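Side-chain contact in histidine kinase (Caulobacter vibrioides, PDB 6TNE), which is a hybrid histidine kinase whose receiver domain probably accepts a phosphoryl group during phosphorelay signalling: residues K67-G70 with T74-V77. Sequence-based numbering, arbitrary orientation. Where two conformers were deposited one is given.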
loop_
_atom_site.group_PDB
_atom_site.type_symbol
_atom_site.label_atom_id
_atom_site.label_comp_id
_atom_site.label_asym_id
_atom_site.label_seq_id
_atom_site.Cartn_x
_atom_site.Cartn_y
_atom_site.Cartn_z
ATOM N N LYS A 67 -8.660 0.332 -10.617
ATOM C CA LYS A 67 -9.708 1.279 -10.275
ATOM C C LYS A 67 -9.184 2.570 -9.670
ATOM O O LYS A 67 -9.813 3.629 -9.813
ATOM C CB LYS A 67 -10.696 0.624 -9.325
ATOM C CG LYS A 67 -11.446 -0.510 -9.941
ATOM C CD LYS A 67 -12.386 -1.137 -8.939
ATOM C CE LYS A 67 -13.154 -2.313 -9.505
ATOM N NZ LYS A 67 -14.046 -1.881 -10.608
ATOM N N ALA A 68 -8.037 2.500 -9.000
ATOM C CA ALA A 68 -7.550 3.607 -8.187
ATOM C C ALA A 68 -6.395 4.346 -8.826
ATOM O O ALA A 68 -6.027 5.391 -8.333
ATOM C CB ALA A 68 -7.089 3.104 -6.808
ATOM N N ARG A 69 -5.836 3.839 -9.927
ATOM C CA ARG A 69 -4.630 4.423 -10.490
ATOM C C ARG A 69 -4.799 5.895 -10.815
ATOM O O ARG A 69 -3.879 6.682 -10.567
ATOM C CB ARG A 69 -4.237 3.634 -11.756
ATOM C CG ARG A 69 -2.839 3.870 -12.315
ATOM C CD ARG A 69 -1.889 4.247 -11.222
ATOM N NE ARG A 69 -0.602 3.557 -11.277
ATOM C CZ ARG A 69 0.428 3.968 -10.559
ATOM N NH1 ARG A 69 1.603 3.328 -10.609
ATOM N NH2 ARG A 69 0.252 5.025 -9.776
ATOM N N GLY A 70 -5.959 6.279 -11.356
ATOM C CA GLY A 70 -6.203 7.692 -11.663
ATOM C C GLY A 70 -6.113 8.587 -10.421
ATOM O O GLY A 70 -5.512 9.662 -10.448
ATOM N N THR A 74 0.879 9.328 -10.421
ATOM C CA THR A 74 2.091 8.566 -10.684
ATOM C C THR A 74 2.661 7.901 -9.435
ATOM O O THR A 74 3.812 7.443 -9.461
ATOM C CB THR A 74 3.131 9.470 -11.332
ATOM O OG1 THR A 74 3.450 10.524 -10.416
ATOM C CG2 THR A 74 2.580 10.052 -12.641
ATOM N N ALA A 75 1.908 7.866 -8.343
ATOM C CA ALA A 75 2.451 7.242 -7.142
ATOM C C ALA A 75 2.896 5.812 -7.449
ATOM O O ALA A 75 2.174 5.066 -8.123
ATOM C CB ALA A 75 1.387 7.177 -6.055
ATOM N N PRO A 76 4.041 5.388 -6.922
ATOM C CA PRO A 76 4.422 3.976 -7.030
ATOM C C PRO A 76 3.466 3.079 -6.262
ATOM O O PRO A 76 2.736 3.503 -5.359
ATOM C CB PRO A 76 5.815 3.941 -6.391
ATOM C CG PRO A 76 5.864 5.201 -5.463
ATOM C CD PRO A 76 5.065 6.205 -6.232
ATOM N N VAL A 77 3.493 1.813 -6.631
ATOM C CA VAL A 77 2.630 0.789 -6.060
ATOM C C VAL A 77 3.497 -0.406 -5.719
ATOM O O VAL A 77 4.309 -0.834 -6.556
ATOM C CB VAL A 77 1.498 0.383 -7.029
ATOM C CG1 VAL A 77 0.666 -0.750 -6.453
ATOM C CG2 VAL A 77 0.684 1.612 -7.480
#
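Arg-69 reaches from helix 61-72 to the backbone carbonyl of Ala-75, bridging the loop that leads into strand 77-81. This is the return leg of a right-handed beta-alpha-beta crossover (strand 49-53, helix 61-72, strand 77-81) in the CheY-like receiver fold. Arg-69 CG lies anti to the backbone N (chi1 -166°), and bends at chi2 and chi3 carry the guanidinium across to the loop. Ala-75 O is the shared acceptor. NH2 of Arg-69 approaches Ala-75 O to 2.5 Å, in the carbonyl plane and on a lone pair, with an N-H...O angle of 149°, although Ala-75 O lies somewhat out of the guanidinium plane. NH1 of Arg-69 makes a weaker bond to Ala-75 O, at 3.1 Å and only 125°. The first distance is unusually short, and Arg-69 was modelled in two conformers, so both the strength of this grip and its occupancy remain doubtful. In this conformer NH1 also has a weak bond to Thr-96 O, while Glu-95 touches the Arg-69 side chain. Backbone bonds of Pro-76 with Leu-50, and of Val-77 with Gly-97 and Thr-99, join the following residues to the strands or chain on either side. An apolar cover completes the setting: the methyl CG2 of Val-77 lies 3.6 Å above one guanidinium face, offset toward its rim, and comes within 3.7 Å of Arg-69 NH1.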